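Local coordinates for enoyl-CoA hydratase/isomerase family protein (Mycobacterium tuberculosis, PDB 4FN7), which probably hydrates enoyl-CoA thioesters in lipid metabolism, as a member of the crotonase superfamily that assembles as a trimer, at residues R56-G61 with M98-H103; N125-E130 with A161-G166; L147-S152 with L170-I175. One frame throughout, in Å; residues are numbered along the deposited sequence.

Contact 1 lies nearest the middle, its centre about 9 Å from that of the chain, against about 14 Å for the centres of contacts 2 and 3. Buried, it joins the loop after strand 48-52 to strand 96-100 and the turn that follows it, through one shared carbonyl and a phenylalanine among sulfur atoms. Partly buried contact 2 pairs two short antiparallel strands, with amide and hydroxyl groups on one face and apolar side chains on the other. Contact 3, buried again, fixes the end of helix 166-172 beside the bend between helices 139-148 and 151-159, close to the neighbouring subunits. His103 ND1 of contact 1 probably hydrogen-bonds Asn125 N of contact 2, whose Ile126 and Phe164 pack on Phe174 of contact 3.

Contact 1: R56-G61 with M98-H103; sequences RVFSGG and MACTGH
Phe58 and His103 meet through the backbone, where one carbonyl serves two donors. His103 O accepts from Phe58 N at 2.9 Å, from a donor tilted 33° out of the carbonyl plane, and from Ser59 N at 3.3 Å, this time within the plane. Both bonds are bent at the hydrogen, as expected when two successive amides turn to one oxygen at a corner of the chain.

The Phe58 side chain lies along Met98 to Cys100. With CG anti to the backbone N (chi1 -178°), the ring runs beside the strand: CD1 comes 3.5 Å from Ala99 O, which lies at the ring edge, and CZ comes 3.8 Å from Met98 SD in a Met-aromatic contact. Cys100 SG approaches obliquely nearer the root, 3.9 Å from Phe58 CB. Polarisable sulfurs suit this buried aromatic place, which Leu111 and Leu112 of helix 107-112 also line.

Gly102 suits its place because Arg56 O and Val57 CA both press on the side where a side chain would stand. Further out, Asn54 holds the start of the loop: its OD1 bonds to the amides of Arg56 and Val57, and its O to Thr101 OG1. Ser59 OG accepts from Gly61 N at 3.1 Å, forming an ST turn, and also bonds to Asn24 O. While the Phe58 and Ser59 amides bind His103 O, this crotonase-fold loop leads on through a Gly-Gly pair, Gly60 and Gly61, probably toward the active site; in relatives an amide just after that pair helps form the oxyanion hole.

Contact 2: N125-E130 with A161-G166; sequences NIQANE and AKTFFG
Ile126 and Phe164 form an antiparallel hydrogen-bonded pair in the smaller sheet of the crotonase fold. Ile126 N gives to Phe164 O at 2.8 Å, and Phe164 N returns a nearly straight bond (170°) to Ile126 O at 2.9 Å. The apolar Ile126 and Phe164 suit a face closed by helix 166-172 and Phe174.

Gln127 points to the other face. Its CB lies beside Thr163 OG1. CG, anti to the backbone N (chi1 -177°), reaches Ala161 O at 3.4 Å. CD lies 3.1 Å from Thr163 OG1, yet neither OE1 nor NE2 hydrogen-bonds that hydroxyl, the angles being poor. Extended beyond CG, the chain brings NE2 to Ala161 O, where it donates at 2.9 Å with the acceptor close to the amide plane. A long amide suits this place: it spans to the carbonyl of a residue that has just left helix 151-159 with positive phi.

At the Asn125 end, Thr163 CG2 lies over a face of the Asn125 amide, 3.6 Å from CG. One water bridges the two main chains beyond the strand pair, accepting from Ala128 N at 2.8 Å and donating to Lys162 O at 2.7 Å.

Contact 3: L147-S152 with L170-I175; sequences LRLTRS and LAAGFI
Ala172 O accepts from Thr150 N at 2.9 Å, joining the end of helix 166-172 to the N-cap residue just ahead of helix 151-159. That helix end is a Schellman motif with Gly173 as its C-prime residue, part of the helical region of this crotonase-fold subunit. Leu149 CA adds a CA-H...O contact to the same carbonyl at 3.2 Å.

Gly173 suits its place on two counts: its phi is positive, and Arg148 O lies against the side where a CB would stand. The approach is made instead by Gly173 CA, 3.6 Å from Arg148 O. Thr150 suits an N-cap: OG1, set between the backbone N and the carbonyl carbon (chi1 64°), bonds to Ala153 N, while CG2 turns to Ala171 O at 3.6 Å. Arg148 leads its guanidinium group away, to Gly115 O. Ser152 OG of the third subunit bonds to Arg148 O, so the bend also faces a subunit boundary.

Leu149 supplies a branched apolar tip for the aromatic ring beside it. The Leu149 CD2 methyl stands over the centre of one face of Phe174, 3.8 Å from the ring centroid and 13° off the normal, a CH-pi contact, while Leu149 CD1 lies 4.1 Å from Phe174 CZ.

Contact 1: R56-G61 with M98-H103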
ATOM      1  N   ARG A  56     -16.321  17.563  19.849  1.00 12.42           N
ATOM      2  CA  ARG A  56     -15.640  18.506  18.975  1.00 12.88           C
ATOM      3  C   ARG A  56     -14.524  17.841  18.176  1.00 11.71           C
ATOM      4  O   ARG A  56     -14.377  18.095  16.983  1.00 12.73           O
ATOM      5  CB  ARG A  56     -15.071  19.656  19.805  1.00 12.90           C
ATOM      6  CG  ARG A  56     -14.399  20.734  18.977  1.00 12.50           C
ATOM      7  CD  ARG A  56     -13.561  21.647  19.848  1.00 12.83           C
ATOM      8  NE  ARG A  56     -12.846  22.638  19.051  1.00 13.00           N
ATOM      9  CZ  ARG A  56     -12.116  23.623  19.565  1.00 13.87           C
ATOM     10  NH1 ARG A  56     -12.014  23.758  20.877  1.00 16.64           N
ATOM     11  NH2 ARG A  56     -11.495  24.478  18.762  1.00 16.15           N
ATOM     12  N   VAL A  57     -13.744  16.988  18.832  1.00 11.37           N
ATOM     13  CA  VAL A  57     -12.571  16.384  18.214  1.00 11.35           C
ATOM     14  C   VAL A  57     -12.378  14.941  18.652  1.00 11.54           C
ATOM     15  O   VAL A  57     -12.917  14.511  19.676  1.00 11.44           O
ATOM     16  CB  VAL A  57     -11.267  17.128  18.605  1.00 13.38           C
ATOM     17  CG1 VAL A  57     -11.307  18.574  18.154  1.00 15.49           C
ATOM     18  CG2 VAL A  57     -11.018  17.045  20.109  1.00 14.18           C
ATOM     19  N   PHE A  58     -11.582  14.200  17.886  1.00 11.85           N
ATOM     20  CA  PHE A  58     -10.972  12.997  18.428  1.00 11.39           C
ATOM     21  C   PHE A  58      -9.812  13.485  19.297  1.00  9.79           C
ATOM     22  O   PHE A  58      -9.848  13.377  20.523  1.00 10.57           O
ATOM     23  CB  PHE A  58     -10.498  12.061  17.323  1.00 11.67           C
ATOM     24  CG  PHE A  58      -9.902  10.777  17.837  1.00 10.38           C
ATOM     25  CD1 PHE A  58     -10.703   9.822  18.449  1.00 11.30           C
ATOM     26  CD2 PHE A  58      -8.546  10.524  17.714  1.00 11.20           C
ATOM     27  CE1 PHE A  58     -10.163   8.645  18.933  1.00 10.99           C
ATOM     28  CE2 PHE A  58      -7.996   9.343  18.192  1.00 11.39           C
ATOM     29  CZ  PHE A  58      -8.809   8.398  18.801  1.00 11.63           C
ATOM     30  N   SER A  59      -8.799  14.063  18.657  1.00  9.93           N
ATOM     31  CA  SER A  59      -7.751  14.792  19.366  1.00 10.71           C
ATOM     32  C   SER A  59      -7.020  15.722  18.415  1.00  9.97           C
ATOM     33  O   SER A  59      -6.704  15.344  17.282  1.00 11.02           O
ATOM     34  CB  SER A  59      -6.748  13.849  20.019  1.00 11.63           C
ATOM     35  OG  SER A  59      -5.600  14.572  20.453  1.00 11.71           O
ATOM     36  N   GLY A  60      -6.743  16.936  18.886  1.00 11.37           N
ATOM     37  CA  GLY A  60      -5.997  17.905  18.108  1.00 13.36           C
ATOM     38  C   GLY A  60      -4.494  17.692  18.077  1.00 14.09           C
ATOM     39  O   GLY A  60      -3.793  18.455  17.423  1.00 15.30           O
ATOM     40  N   GLY A  61      -3.991  16.676  18.776  1.00 12.39           N
ATOM     41  CA  GLY A  61      -2.572  16.358  18.722  1.00 13.47           C
ATOM     42  C   GLY A  61      -1.874  16.479  20.060  1.00 11.66           C
ATOM     43  O   GLY A  61      -2.522  16.407  21.093  1.00 15.24           O
ATOM     44  N   MET A  98     -11.528   2.517  17.311  1.00  8.41           N
ATOM     45  CA  MET A  98     -11.504   3.955  17.514  1.00  9.43           C
ATOM     46  C   MET A  98     -12.799   4.579  17.032  1.00  9.77           C
ATOM     47  O   MET A  98     -13.209   4.361  15.894  1.00 11.07           O
ATOM     48  CB  MET A  98     -10.334   4.584  16.754  1.00  9.82           C
ATOM     49  CG  MET A  98      -8.982   4.058  17.154  1.00 10.50           C
ATOM     50  SD  MET A  98      -8.557   4.560  18.824  1.00 13.40           S
ATOM     51  CE  MET A  98      -6.939   3.795  18.995  1.00 13.33           C
ATOM     52  N   ALA A  99     -13.426   5.359  17.907  1.00  9.90           N
ATOM     53  CA  ALA A  99     -14.567   6.191  17.550  1.00 11.07           C
ATOM     54  C   ALA A  99     -14.064   7.608  17.324  1.00 10.25           C
ATOM     55  O   ALA A  99     -13.897   8.379  18.269  1.00 11.21           O
ATOM     56  CB  ALA A  99     -15.605   6.170  18.657  1.00 11.01           C
ATOM     57  N   CYS A 100     -13.799   7.929  16.062  1.00 10.53           N
ATOM     58  CA  CYS A 100     -13.293   9.236  15.689  1.00 10.61           C
ATOM     59  C   CYS A 100     -14.455  10.224  15.655  1.00 10.58           C
ATOM     60  O   CYS A 100     -15.177  10.309  14.664  1.00 11.01           O
ATOM     61  CB  CYS A 100     -12.628   9.139  14.321  1.00 11.75           C
ATOM     62  SG  CYS A 100     -11.613  10.543  13.891  1.00 12.13           S
ATOM     63  N   THR A 101     -14.633  10.961  16.749  1.00 11.39           N
ATOM     64  CA  THR A 101     -15.846  11.737  16.984  1.00 12.41           C
ATOM     65  C   THR A 101     -15.697  13.192  16.551  1.00 12.05           C
ATOM     66  O   THR A 101     -16.603  14.010  16.723  1.00 12.85           O
ATOM     67  CB  THR A 101     -16.227  11.677  18.472  1.00 12.92           C
ATOM     68  OG1 THR A 101     -15.065  11.934  19.271  1.00 13.17           O
ATOM     69  CG2 THR A 101     -16.768  10.296  18.824  1.00 13.45           C
ATOM     70  N   GLY A 102     -14.533  13.497  15.993  1.00 10.93           N
ATOM     71  CA  GLY A 102     -14.244  14.800  15.431  1.00 11.29           C
ATOM     72  C   GLY A 102     -12.903  14.686  14.745  1.00 11.18           C
ATOM     73  O   GLY A 102     -12.411  13.590  14.495  1.00 11.48           O
ATOM     74  N   HIS A 103     -12.277  15.812  14.456  1.00 11.88           N
ATOM     75  CA  HIS A 103     -11.012  15.812  13.734  0.50 11.43           C
ATOM     76  C   HIS A 103      -9.888  15.137  14.508  1.00 11.51           C
ATOM     77  O   HIS A 103      -9.906  15.100  15.741  1.00 11.08           O
ATOM     78  CB  HIS A 103     -10.646  17.245  13.370  0.50 13.63           C
ATOM     79  CG  HIS A 103     -11.777  17.987  12.739  0.50 16.53           C
ATOM     80  ND1 HIS A 103     -12.261  17.667  11.490  0.50 19.81           N
ATOM     81  CD2 HIS A 103     -12.555  18.993  13.200  0.50 18.46           C
ATOM     82  CE1 HIS A 103     -13.273  18.460  11.196  0.50 17.46           C
ATOM     83  NE2 HIS A 103     -13.472  19.276  12.217  0.50 19.62           N
TER

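Contact 2: N125-E130 with A161-G166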
ATOM      1  N   ASN A 125     -11.896  15.699   9.584  1.00 11.09           N
ATOM      2  CA  ASN A 125     -10.578  15.806   8.986  1.00 11.09           C
ATOM      3  C   ASN A 125      -9.530  15.026   9.754  1.00 10.37           C
ATOM      4  O   ASN A 125      -9.510  15.031  10.983  1.00 11.76           O
ATOM      5  CB  ASN A 125     -10.164  17.270   8.909  1.00 13.12           C
ATOM      6  CG  ASN A 125     -10.962  18.042   7.895  1.00 18.62           C
ATOM      7  OD1 ASN A 125     -11.460  17.490   6.921  1.00 24.02           O
ATOM      8  ND2 ASN A 125     -11.065  19.335   8.105  1.00 25.18           N
ATOM      9  N   ILE A 126      -8.657  14.362   9.010  1.00 10.98           N
ATOM     10  CA  ILE A 126      -7.556  13.612   9.589  1.00 10.41           C
ATOM     11  C   ILE A 126      -6.291  14.076   8.876  1.00 10.36           C
ATOM     12  O   ILE A 126      -6.233  14.096   7.639  1.00 10.27           O
ATOM     13  CB  ILE A 126      -7.765  12.101   9.412  1.00 10.56           C
ATOM     14  CG1 ILE A 126      -9.142  11.706   9.970  1.00 13.16           C
ATOM     15  CG2 ILE A 126      -6.650  11.332  10.106  1.00 11.63           C
ATOM     16  CD1 ILE A 126      -9.641  10.375   9.500  1.00 15.70           C
ATOM     17  N   GLN A 127      -5.297  14.498   9.646  1.00 10.10           N
ATOM     18  CA  GLN A 127      -4.164  15.202   9.060  1.00 10.91           C
ATOM     19  C   GLN A 127      -2.961  15.179   9.982  1.00  9.71           C
ATOM     20  O   GLN A 127      -3.079  15.463  11.174  1.00 11.37           O
ATOM     21  CB  GLN A 127      -4.540  16.663   8.794  1.00 11.03           C
ATOM     22  CG  GLN A 127      -3.447  17.474   8.106  1.00 11.77           C
ATOM     23  CD  GLN A 127      -3.646  18.973   8.241  1.00 12.19           C
ATOM     24  OE1 GLN A 127      -4.411  19.439   9.086  1.00 13.25           O
ATOM     25  NE2 GLN A 127      -2.947  19.740   7.411  1.00 13.38           N
ATOM     26  N   ALA A 128      -1.802  14.838   9.423  1.00  9.18           N
ATOM     27  CA  ALA A 128      -0.534  15.116  10.086  1.00  9.32           C
ATOM     28  C   ALA A 128      -0.111  16.509   9.617  1.00  9.46           C
ATOM     29  O   ALA A 128       0.435  16.655   8.522  1.00 11.06           O
ATOM     30  CB  ALA A 128       0.520  14.075   9.711  1.00 10.54           C
ATOM     31  N   ASN A 129      -0.392  17.529  10.423  1.00  9.86           N
ATOM     32  CA  ASN A 129      -0.163  18.909  10.002  1.00 10.47           C
ATOM     33  C   ASN A 129       1.235  19.429  10.322  1.00 10.90           C
ATOM     34  O   ASN A 129       1.512  20.614  10.123  1.00 11.26           O
ATOM     35  CB  ASN A 129      -1.220  19.835  10.620  1.00 12.07           C
ATOM     36  CG  ASN A 129      -1.006  20.056  12.103  1.00 11.72           C
ATOM     37  OD1 ASN A 129      -0.488  19.183  12.797  1.00 12.32           O
ATOM     38  ND2 ASN A 129      -1.416  21.223  12.602  1.00 13.53           N
ATOM     39  N   GLU A 130       2.105  18.544  10.803  1.00 10.80           N
ATOM     40  CA  GLU A 130       3.452  18.908  11.239  1.00 11.63           C
ATOM     41  C   GLU A 130       4.176  19.836  10.257  1.00 10.18           C
ATOM     42  O   GLU A 130       4.647  20.908  10.640  1.00 11.35           O
ATOM     43  CB  GLU A 130       4.291  17.649  11.483  1.00 11.07           C
ATOM     44  CG  GLU A 130       4.072  16.974  12.843  1.00 12.49           C
ATOM     45  CD  GLU A 130       2.839  16.072  12.924  1.00 13.25           C
ATOM     46  OE1 GLU A 130       2.012  16.063  11.997  1.00 13.71           O
ATOM     47  OE2 GLU A 130       2.701  15.354  13.941  1.00 15.43           O
ATOM     48  N   ALA A 161       1.531  17.396   4.310  1.00  9.07           N
ATOM     49  CA  ALA A 161       0.559  17.619   5.383  1.00  9.84           C
ATOM     50  C   ALA A 161      -0.872  17.552   4.851  1.00 11.01           C
ATOM     51  O   ALA A 161      -1.731  18.339   5.243  1.00 11.72           O
ATOM     52  CB  ALA A 161       0.823  18.963   6.066  1.00 11.19           C
ATOM     53  N   LYS A 162      -1.127  16.610   3.950  1.00 11.14           N
ATOM     54  CA  LYS A 162      -2.440  16.529   3.318  1.00 10.81           C
ATOM     55  C   LYS A 162      -3.554  16.224   4.323  1.00 10.11           C
ATOM     56  O   LYS A 162      -3.380  15.417   5.237  1.00  9.76           O
ATOM     57  CB  LYS A 162      -2.444  15.488   2.194  1.00 11.13           C
ATOM     58  CG  LYS A 162      -3.807  15.365   1.521  1.00 13.65           C
ATOM     59  CD  LYS A 162      -3.775  14.417   0.346  1.00 17.15           C
ATOM     60  CE  LYS A 162      -5.164  14.178  -0.222  1.00 22.21           C
ATOM     61  NZ  LYS A 162      -5.100  13.241  -1.373  1.00 28.18           N
ATOM     62  N   THR A 163      -4.691  16.890   4.155  1.00 10.51           N
ATOM     63  CA  THR A 163      -5.867  16.609   4.971  1.00 11.02           C
ATOM     64  C   THR A 163      -6.768  15.620   4.253  1.00 10.73           C
ATOM     65  O   THR A 163      -7.047  15.778   3.069  1.00 12.83           O
ATOM     66  CB  THR A 163      -6.667  17.888   5.265  1.00 12.97           C
ATOM     67  OG1 THR A 163      -5.847  18.801   5.998  1.00 14.97           O
ATOM     68  CG2 THR A 163      -7.897  17.561   6.093  1.00 15.37           C
ATOM     69  N   PHE A 164      -7.207  14.593   4.978  1.00 10.37           N
ATOM     70  CA  PHE A 164      -8.099  13.572   4.442  1.00 10.50           C
ATOM     71  C   PHE A 164      -9.419  13.608   5.205  1.00  9.94           C
ATOM     72  O   PHE A 164      -9.459  13.993   6.370  1.00 11.21           O
ATOM     73  CB  PHE A 164      -7.472  12.178   4.593  1.00 10.01           C
ATOM     74  CG  PHE A 164      -6.134  12.033   3.925  1.00 10.41           C
ATOM     75  CD1 PHE A 164      -6.021  11.411   2.690  1.00 11.31           C
ATOM     76  CD2 PHE A 164      -4.983  12.484   4.551  1.00 10.40           C
ATOM     77  CE1 PHE A 164      -4.783  11.265   2.079  1.00 11.96           C
ATOM     78  CE2 PHE A 164      -3.747  12.341   3.945  1.00 11.83           C
ATOM     79  CZ  PHE A 164      -3.646  11.730   2.716  1.00 12.72           C
ATOM     80  N   PHE A 165     -10.496  13.192   4.552  1.00 11.44           N
ATOM     81  CA  PHE A 165     -11.776  13.046   5.231  1.00 11.49           C
ATOM     82  C   PHE A 165     -12.671  12.132   4.418  1.00 11.95           C
ATOM     83  O   PHE A 165     -12.500  12.006   3.208  1.00 12.78           O
ATOM     84  CB  PHE A 165     -12.441  14.409   5.439  1.00 13.10           C
ATOM     85  CG  PHE A 165     -12.794  15.117   4.164  1.00 14.03           C
ATOM     86  CD1 PHE A 165     -14.058  14.984   3.613  1.00 16.06           C
ATOM     87  CD2 PHE A 165     -11.866  15.923   3.516  1.00 17.35           C
ATOM     88  CE1 PHE A 165     -14.391  15.641   2.438  1.00 20.41           C
ATOM     89  CE2 PHE A 165     -12.195  16.579   2.340  1.00 21.44           C
ATOM     90  CZ  PHE A 165     -13.459  16.436   1.802  1.00 22.54           C
ATOM     91  N   GLY A 166     -13.621  11.484   5.080  1.00 11.53           N
ATOM     92  CA  GLY A 166     -14.628  10.713   4.373  1.00 13.74           C
ATOM     93  C   GLY A 166     -14.019   9.745   3.372  1.00 12.93           C
ATOM     94  O   GLY A 166     -13.141   8.952   3.715  1.00 13.95           O
TER
HETATM   95  O   HOH W   1      -1.560  14.190   6.749  0.98  9.04           O

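Contact 3: L147-S152 with L170-I175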
ATOM      1  N   LEU A 147       2.280   2.156   8.393  1.00  8.50           N
ATOM      2  CA  LEU A 147       1.613   0.889   8.648  1.00  9.29           C
ATOM      3  C   LEU A 147       0.194   0.856   8.082  1.00  8.45           C
ATOM      4  O   LEU A 147      -0.340  -0.219   7.815  1.00  9.55           O
ATOM      5  CB  LEU A 147       1.598   0.617  10.155  1.00 10.27           C
ATOM      6  CG  LEU A 147       0.972  -0.695  10.632  1.00 10.67           C
ATOM      7  CD1 LEU A 147       1.746  -1.892  10.092  1.00 10.74           C
ATOM      8  CD2 LEU A 147       0.942  -0.727  12.149  1.00 12.63           C
ATOM      9  N   ARG A 148      -0.416   2.025   7.897  1.00  8.60           N
ATOM     10  CA  ARG A 148      -1.837   2.081   7.542  1.00  8.34           C
ATOM     11  C   ARG A 148      -2.140   2.736   6.188  1.00  8.55           C
ATOM     12  O   ARG A 148      -3.127   2.392   5.542  1.00  8.57           O
ATOM     13  CB  ARG A 148      -2.666   2.787   8.632  1.00  8.72           C
ATOM     14  CG  ARG A 148      -2.541   2.217  10.047  1.00  9.09           C
ATOM     15  CD  ARG A 148      -2.814   0.730  10.106  1.00  9.51           C
ATOM     16  NE  ARG A 148      -4.219   0.333  10.109  1.00  9.44           N
ATOM     17  CZ  ARG A 148      -4.955   0.229  11.215  1.00  9.51           C
ATOM     18  NH1 ARG A 148      -6.208  -0.212  11.157  1.00 10.31           N
ATOM     19  NH2 ARG A 148      -4.437   0.574  12.381  1.00 11.55           N
ATOM     20  N   LEU A 149      -1.322   3.703   5.776  1.00  8.41           N
ATOM     21  CA  LEU A 149      -1.641   4.487   4.587  1.00  8.02           C
ATOM     22  C   LEU A 149      -1.177   3.780   3.320  1.00  8.35           C
ATOM     23  O   LEU A 149      -0.164   3.083   3.318  1.00 10.38           O
ATOM     24  CB  LEU A 149      -0.994   5.875   4.681  1.00  9.32           C
ATOM     25  CG  LEU A 149      -1.496   6.751   5.827  1.00 10.05           C
ATOM     26  CD1 LEU A 149      -0.801   8.111   5.775  1.00 11.17           C
ATOM     27  CD2 LEU A 149      -3.009   6.905   5.770  1.00 13.60           C
ATOM     28  N   THR A 150      -1.907   3.968   2.225  1.00  8.35           N
ATOM     29  CA  THR A 150      -1.391   3.506   0.941  1.00  8.84           C
ATOM     30  C   THR A 150      -0.079   4.218   0.639  1.00  9.28           C
ATOM     31  O   THR A 150       0.229   5.271   1.210  1.00 10.11           O
ATOM     32  CB  THR A 150      -2.341   3.783  -0.220  1.00  9.68           C
ATOM     33  OG1 THR A 150      -2.477   5.199  -0.375  1.00 10.13           O
ATOM     34  CG2 THR A 150      -3.699   3.148   0.020  1.00 11.05           C
ATOM     35  N   ARG A 151       0.688   3.653  -0.280  1.00  8.76           N
ATOM     36  CA  ARG A 151       1.969   4.248  -0.613  1.00  8.13           C
ATOM     37  C   ARG A 151       1.849   5.713  -1.019  1.00  7.77           C
ATOM     38  O   ARG A 151       2.602   6.558  -0.532  1.00  8.85           O
ATOM     39  CB  ARG A 151       2.661   3.426  -1.688  1.00 10.64           C
ATOM     40  CG  ARG A 151       3.291   2.181  -1.113  1.00 15.73           C
ATOM     41  CD  ARG A 151       3.470   1.157  -2.168  1.00 20.05           C
ATOM     42  NE  ARG A 151       4.195  -0.003  -1.684  1.00 21.29           N
ATOM     43  CZ  ARG A 151       4.471  -1.045  -2.449  1.00 18.79           C
ATOM     44  NH1 ARG A 151       4.073  -1.042  -3.722  1.00 17.25           N
ATOM     45  NH2 ARG A 151       5.140  -2.074  -1.949  1.00 17.90           N
ATOM     46  N   SER A 152       0.886   6.031  -1.878  1.00  8.66           N
ATOM     47  CA  SER A 152       0.753   7.412  -2.327  1.00  8.75           C
ATOM     48  C   SER A 152       0.170   8.329  -1.249  1.00  9.27           C
ATOM     49  O   SER A 152       0.553   9.498  -1.149  1.00  9.40           O
ATOM     50  CB  SER A 152      -0.044   7.494  -3.627  1.00 10.17           C
ATOM     51  OG  SER A 152       0.800   7.255  -4.737  1.00 11.05           O
ATOM     52  N   LEU A 170     -10.918   7.074   3.777  1.00 10.05           N
ATOM     53  CA  LEU A 170     -11.149   5.643   3.645  1.00 11.70           C
ATOM     54  C   LEU A 170     -10.205   5.049   2.597  1.00 13.10           C
ATOM     55  O   LEU A 170      -9.549   4.032   2.829  1.00 12.92           O
ATOM     56  CB  LEU A 170     -12.607   5.397   3.259  1.00 15.20           C
ATOM     57  CG  LEU A 170     -13.067   3.943   3.204  1.00 18.26           C
ATOM     58  CD1 LEU A 170     -12.933   3.288   4.563  1.00 19.77           C
ATOM     59  CD2 LEU A 170     -14.504   3.876   2.728  1.00 20.33           C
ATOM     60  N   ALA A 171     -10.122   5.700   1.443  1.00 12.49           N
ATOM     61  CA  ALA A 171      -9.260   5.213   0.370  1.00 13.15           C
ATOM     62  C   ALA A 171      -7.789   5.244   0.777  1.00 13.54           C
ATOM     63  O   ALA A 171      -7.024   4.340   0.432  1.00 14.70           O
ATOM     64  CB  ALA A 171      -9.484   6.021  -0.904  1.00 14.94           C
ATOM     65  N   ALA A 172      -7.401   6.280   1.513  1.00 10.10           N
ATOM     66  CA  ALA A 172      -6.017   6.455   1.943  1.00 10.14           C
ATOM     67  C   ALA A 172      -5.593   5.448   3.003  1.00  9.26           C
ATOM     68  O   ALA A 172      -4.410   5.144   3.125  1.00 10.22           O
ATOM     69  CB  ALA A 172      -5.806   7.862   2.474  1.00 10.91           C
ATOM     70  N   GLY A 173      -6.547   4.969   3.799  1.00  9.66           N
ATOM     71  CA  GLY A 173      -6.218   4.114   4.925  1.00  9.25           C
ATOM     72  C   GLY A 173      -6.067   4.847   6.249  1.00  9.23           C
ATOM     73  O   GLY A 173      -5.446   4.326   7.173  1.00  9.84           O
ATOM     74  N   PHE A 174      -6.628   6.049   6.350  1.00  9.87           N
ATOM     75  CA  PHE A 174      -6.687   6.759   7.632  1.00 10.59           C
ATOM     76  C   PHE A 174      -7.907   6.360   8.476  1.00  9.76           C
ATOM     77  O   PHE A 174      -7.943   6.621   9.675  1.00 12.92           O
ATOM     78  CB  PHE A 174      -6.673   8.276   7.425  1.00 10.60           C
ATOM     79  CG  PHE A 174      -5.368   8.945   7.793  1.00  9.84           C
ATOM     80  CD1 PHE A 174      -4.648   8.561   8.914  1.00 10.33           C
ATOM     81  CD2 PHE A 174      -4.872   9.978   7.014  1.00 11.12           C
ATOM     82  CE1 PHE A 174      -3.453   9.200   9.249  1.00 10.34           C
ATOM     83  CE2 PHE A 174      -3.687  10.619   7.348  1.00 10.65           C
ATOM     84  CZ  PHE A 174      -2.983  10.236   8.464  1.00 10.39           C
ATOM     85  N   ILE A 175      -8.907   5.751   7.841  1.00  9.19           N
ATOM     86  CA  ILE A 175     -10.062   5.214   8.560  0.62  9.46           C
ATOM     87  C   ILE A 175     -10.563   3.986   7.828  1.00  9.71           C
ATOM     88  O   ILE A 175     -10.204   3.755   6.671  1.00 11.04           O
ATOM     89  CB  ILE A 175     -11.228   6.212   8.683  0.62 10.81           C
ATOM     90  CG1 ILE A 175     -11.752   6.611   7.304  0.62  9.18           C
ATOM     91  CG2 ILE A 175     -10.822   7.421   9.484  0.62  9.60           C
ATOM     92  CD1 ILE A 175     -13.020   7.404   7.368  0.62 10.96           C
TER